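Local coordinates for adapter protein MecA 2 (Bacillus subtilis, PDB 3JTN) that targets unfolded and aggregated proteins, and the competence regulator ComK, to the ClpC protease, which its C-terminal domain, the part described here, contacts, at residues I14-S19 / V53-E58; I23-G28 / G45-E50. One frame throughout, in Å; residues are numbered along the deposited sequence.

Interaction 1 of 2, residues I14-S19 / V53-E58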
loop_
_atom_site.group_PDB
_atom_site.type_symbol
_atom_site.label_atom_id
_atom_site.label_comp_id
_atom_site.label_asym_id
_atom_site.label_seq_id
_atom_site.Cartn_x
_atom_site.Cartn_y
_atom_site.Cartn_z
ATOM N N ILE A 14 4.191 4.734 -5.815
ATOM C CA ILE A 14 3.632 5.881 -6.526
ATOM C C ILE A 14 2.895 5.389 -7.756
ATOM O O ILE A 14 1.766 5.790 -8.031
ATOM C CB ILE A 14 4.703 6.909 -6.903
ATOM C CG1 ILE A 14 5.078 7.741 -5.676
ATOM C CG2 ILE A 14 4.192 7.829 -8.003
ATOM C CD1 ILE A 14 6.389 8.461 -5.808
ATOM N N GLN A 15 3.541 4.487 -8.476
ATOM C CA GLN A 15 2.979 3.890 -9.667
ATOM C C GLN A 15 1.721 3.081 -9.334
ATOM O O GLN A 15 0.662 3.256 -9.930
ATOM C CB GLN A 15 4.045 2.992 -10.281
ATOM C CG GLN A 15 5.130 3.774 -11.019
ATOM C CD GLN A 15 6.323 2.916 -11.412
ATOM O OE1 GLN A 15 6.636 1.920 -10.756
ATOM N NE2 GLN A 15 7.007 3.312 -12.481
ATOM N N LEU A 16 1.847 2.180 -8.373
ATOM C CA LEU A 16 0.691 1.476 -7.847
ATOM C C LEU A 16 -0.474 2.418 -7.597
ATOM O O LEU A 16 -1.617 2.119 -7.935
ATOM C CB LEU A 16 1.076 0.792 -6.539
ATOM C CG LEU A 16 -0.073 0.311 -5.666
ATOM C CD1 LEU A 16 -0.821 -0.807 -6.354
ATOM C CD2 LEU A 16 0.489 -0.165 -4.350
ATOM N N SER A 17 -0.184 3.559 -6.989
ATOM C CA SER A 17 -1.227 4.506 -6.605
ATOM C C SER A 17 -2.134 4.881 -7.751
ATOM O O SER A 17 -3.331 5.101 -7.563
ATOM C CB SER A 17 -0.603 5.771 -6.040
ATOM O OG SER A 17 0.106 5.449 -4.869
ATOM N N GLU A 18 -1.564 4.969 -8.938
ATOM C CA GLU A 18 -2.355 5.288 -10.120
ATOM C C GLU A 18 -3.377 4.195 -10.374
ATOM O O GLU A 18 -4.526 4.467 -10.721
ATOM C CB GLU A 18 -1.456 5.463 -11.353
ATOM C CG GLU A 18 -2.227 5.723 -12.643
ATOM C CD GLU A 18 -3.342 6.749 -12.469
ATOM O OE1 GLU A 18 -4.526 6.391 -12.676
ATOM O OE2 GLU A 18 -3.035 7.909 -12.116
ATOM N N SER A 19 -2.962 2.950 -10.187
ATOM C CA SER A 19 -3.851 1.832 -10.452
ATOM C C SER A 19 -4.905 1.783 -9.348
ATOM O O SER A 19 -6.090 1.652 -9.631
ATOM C CB SER A 19 -3.077 0.518 -10.518
ATOM O OG SER A 19 -2.250 0.488 -11.661
ATOM N N VAL A 53 -5.211 -7.534 -4.461
ATOM C CA VAL A 53 -3.921 -8.203 -4.316
ATOM C C VAL A 53 -3.278 -8.434 -5.673
ATOM O O VAL A 53 -2.102 -8.140 -5.863
ATOM C CB VAL A 53 -4.046 -9.553 -3.577
ATOM C CG1 VAL A 53 -2.918 -10.495 -3.975
ATOM C CG2 VAL A 53 -4.049 -9.323 -2.079
ATOM N N ALA A 54 -4.052 -8.971 -6.611
ATOM C CA ALA A 54 -3.558 -9.192 -7.959
ATOM C C ALA A 54 -2.866 -7.938 -8.471
ATOM O O ALA A 54 -1.764 -8.017 -9.014
ATOM C CB ALA A 54 -4.693 -9.601 -8.890
ATOM N N VAL A 55 -3.494 -6.777 -8.295
ATOM C CA VAL A 55 -2.867 -5.548 -8.769
ATOM C C VAL A 55 -1.701 -5.171 -7.874
ATOM O O VAL A 55 -0.702 -4.636 -8.354
ATOM C CB VAL A 55 -3.843 -4.346 -8.910
ATOM C CG1 VAL A 55 -5.275 -4.824 -9.136
ATOM C CG2 VAL A 55 -3.761 -3.442 -7.712
ATOM N N LEU A 56 -1.816 -5.457 -6.576
ATOM C CA LEU A 56 -0.729 -5.168 -5.646
ATOM C C LEU A 56 0.540 -5.892 -6.064
ATOM O O LEU A 56 1.632 -5.323 -5.994
ATOM C CB LEU A 56 -1.089 -5.586 -4.226
ATOM C CG LEU A 56 -1.909 -4.604 -3.404
ATOM C CD1 LEU A 56 -1.922 -5.069 -1.962
ATOM C CD2 LEU A 56 -1.332 -3.208 -3.519
ATOM N N ALA A 57 0.376 -7.145 -6.493
ATOM C CA ALA A 57 1.485 -8.015 -6.893
ATOM C C ALA A 57 2.237 -7.506 -8.115
ATOM O O ALA A 57 3.410 -7.847 -8.319
ATOM C CB ALA A 57 0.987 -9.431 -7.145
ATOM N N GLU A 58 1.559 -6.710 -8.935
ATOM C CA GLU A 58 2.195 -6.107 -10.099
ATOM C C GLU A 58 3.247 -5.113 -9.646
ATOM O O GLU A 58 4.214 -4.859 -10.349
ATOM C CB GLU A 58 1.165 -5.384 -10.970
ATOM C CG GLU A 58 0.196 -6.294 -11.725
ATOM C CD GLU A 58 -0.992 -5.528 -12.303
ATOM O OE1 GLU A 58 -1.173 -4.339 -11.941
ATOM O OE2 GLU A 58 -1.748 -6.111 -13.113
#

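Interaction 2 of 2, residues I23-G28 / G45-E50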
loop_
_atom_site.group_PDB
_atom_site.type_symbol
_atom_site.label_atom_id
_atom_site.label_comp_id
_atom_site.label_asym_id
_atom_site.label_seq_id
_atom_site.Cartn_x
_atom_site.Cartn_y
_atom_site.Cartn_z
ATOM N N ILE A 23 -9.014 2.097 -9.579
ATOM C CA ILE A 23 -10.039 1.160 -9.124
ATOM C C ILE A 23 -10.761 1.620 -7.856
ATOM O O ILE A 23 -11.295 0.808 -7.091
ATOM C CB ILE A 23 -9.506 -0.280 -8.995
ATOM C CG1 ILE A 23 -8.600 -0.424 -7.786
ATOM C CG2 ILE A 23 -8.760 -0.686 -10.289
ATOM C CD1 ILE A 23 -7.960 -1.802 -7.662
ATOM N N GLY A 24 -10.783 2.933 -7.651
ATOM C CA GLY A 24 -11.525 3.523 -6.549
ATOM C C GLY A 24 -10.967 3.285 -5.149
ATOM O O GLY A 24 -11.649 3.582 -4.163
ATOM N N ILE A 25 -9.747 2.757 -5.045
ATOM C CA ILE A 25 -9.105 2.571 -3.735
ATOM C C ILE A 25 -8.211 3.767 -3.432
ATOM O O ILE A 25 -7.060 3.823 -3.871
ATOM C CB ILE A 25 -8.235 1.299 -3.683
ATOM C CG1 ILE A 25 -9.067 0.043 -3.929
ATOM C CG2 ILE A 25 -7.499 1.197 -2.368
ATOM C CD1 ILE A 25 -10.461 0.167 -3.478
ATOM N N THR A 26 -8.740 4.723 -2.678
ATOM C CA THR A 26 -8.068 6.004 -2.490
ATOM C C THR A 26 -7.351 6.094 -1.136
ATOM O O THR A 26 -6.791 7.124 -0.778
ATOM C CB THR A 26 -9.075 7.168 -2.693
ATOM O OG1 THR A 26 -9.477 7.215 -4.070
ATOM C CG2 THR A 26 -8.468 8.489 -2.325
ATOM N N GLY A 27 -7.340 4.993 -0.396
ATOM C CA GLY A 27 -6.759 5.000 0.931
ATOM C C GLY A 27 -5.365 4.415 0.971
ATOM O O GLY A 27 -4.476 4.844 0.249
ATOM N N GLY A 28 -5.165 3.421 1.824
ATOM C CA GLY A 28 -3.855 2.830 1.982
ATOM C C GLY A 28 -3.036 3.464 3.087
ATOM O O GLY A 28 -3.075 4.669 3.322
ATOM N N GLY A 45 -12.680 -1.136 -1.509
ATOM C CA GLY A 45 -13.794 -0.599 -2.261
ATOM C C GLY A 45 -14.788 -1.678 -2.649
ATOM O O GLY A 45 -15.182 -2.513 -1.825
ATOM N N SER A 46 -15.192 -1.659 -3.916
ATOM C CA SER A 46 -16.170 -2.606 -4.434
ATOM C C SER A 46 -15.481 -3.907 -4.807
ATOM O O SER A 46 -16.104 -4.835 -5.313
ATOM C CB SER A 46 -16.842 -2.014 -5.667
ATOM O OG SER A 46 -15.871 -1.472 -6.543
ATOM N N HIS A 47 -14.183 -3.963 -4.537
ATOM C CA HIS A 47 -13.346 -5.051 -5.012
ATOM C C HIS A 47 -13.117 -6.145 -3.988
ATOM O O HIS A 47 -13.323 -5.972 -2.779
ATOM C CB HIS A 47 -12.000 -4.509 -5.502
ATOM C CG HIS A 47 -12.132 -3.423 -6.526
ATOM N ND1 HIS A 47 -12.778 -3.615 -7.725
ATOM C CD2 HIS A 47 -11.720 -2.135 -6.520
ATOM C CE1 HIS A 47 -12.758 -2.492 -8.420
ATOM N NE2 HIS A 47 -12.117 -1.580 -7.716
ATOM N N THR A 48 -12.671 -7.276 -4.508
ATOM C CA THR A 48 -12.385 -8.443 -3.714
ATOM C C THR A 48 -10.933 -8.348 -3.267
ATOM O O THR A 48 -10.237 -7.403 -3.626
ATOM C CB THR A 48 -12.615 -9.700 -4.565
ATOM O OG1 THR A 48 -12.837 -10.828 -3.715
ATOM C CG2 THR A 48 -11.435 -9.957 -5.476
ATOM N N ALA A 49 -10.471 -9.307 -2.477
ATOM C CA ALA A 49 -9.075 -9.296 -2.053
ATOM C C ALA A 49 -8.192 -9.742 -3.201
ATOM O O ALA A 49 -7.146 -9.155 -3.451
ATOM C CB ALA A 49 -8.868 -10.191 -0.846
ATOM N N GLU A 50 -8.629 -10.784 -3.899
ATOM C CA GLU A 50 -7.892 -11.322 -5.036
ATOM C C GLU A 50 -7.693 -10.246 -6.092
ATOM O O GLU A 50 -6.630 -10.146 -6.683
ATOM C CB GLU A 50 -8.631 -12.520 -5.640
ATOM C CG GLU A 50 -8.850 -13.679 -4.679
ATOM C CD GLU A 50 -9.906 -13.384 -3.622
ATOM O OE1 GLU A 50 -10.959 -12.810 -3.969
ATOM O OE2 GLU A 50 -9.684 -13.733 -2.442
HETATM O O HOH W 1 -13.861 0.421 -5.297
#

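Interaction 1 of 2, residues I14-S19 / V53-E58
Between residues 14-19 and 53-58, parts of helices 10-22 and 49-59, the CA atoms come nearest at L16 and L56, 7.1 Å apart, and the atoms that meet across the two segments belong to branched apolar side chains. L16 does most of the reaching. With its CG anti to the backbone N (chi1 165°), it carries both methyls across: both meet L56 CD2, and CD1 also reaches V55 CG2. CD2 lies 3.6 Å from L56 CD2, methyl against methyl, and CD1 lies 3.8 Å from that same L56 CD2, so one leucine methyl sits against both prongs of the other leucine. V55 CG2 is 4.2 Å from L16 CD1; here the two side chains run at about a right angle. Although the bond from CA to CB of L56 leads away from residues 14-19, its CD2 branch turns back to make the contact. Beneath the pair lies the sheet: L16 also touches F7 and L39, and L56 touches I3, Y5 and L39. With no hydrogen bond or charge pair between them, the two segments meet by apolar contact, consistent with burial of leucine and valine surface, while S19 OG and Y59 OH add a neighbouring polar tie between the helices.

Interaction 2 of 2, residues I23-G28 / G45-E50
A histidine ring donates to a backbone carbonyl where a helix ends: H47 NE2 gives its N-H to I23 O at 2.6 Å, a short but bent bond with an N-H...O angle of 131°. The helix 10-22 closes here in a Schellman motif, with G24 at positive phi as the C-prime residue, and H47 reaches this terminus from the loop leading into helix 49-59. The oxygen of I23 lies close to the ring plane, whereas NE2 is tilted 19° from the carbonyl plane. I23 CG1 occupies the hindered position between its own N and carbonyl carbon (chi1 73°). I23 CB lies 3.2 Å from H47 NE2, and CB and CG1 sit out of the ring plane, on the side away from S46 OG, which stands 3.8 Å above it, over the centre. A water also donates to I23 O while accepting from S46 N, a second link between the loops. A leucine in place of H47 would probably leave I23 O without its direct donor from this loop and the two loops less firmly tied. G45, where a side chain would run into I25 CD1, receives the end of that isoleucine, with I25 CD1 3.2 Å from G45 N.

Both contacts join the same two elements at different levels: interaction 1 pairs the bodies of helices 10-22 and 49-59, while interaction 2 ties the loop after the first to the loop before the second. Their centres lie about 11 Å apart, and they share no direct touch. Along the chain, residues 23-28 and 45-50 both fall between the segments of interaction 1, with strands 29-33 and 36-41 between them. The character changes accordingly, from a buried apolar contact, its centre about 8 Å from the centre of the chain, to a partly buried, mixed junction whose centre is about 11 Å from it. Together they illustrate how helices packed on one sheet are joined along their bodies and again where one ends and the chain leads into the other.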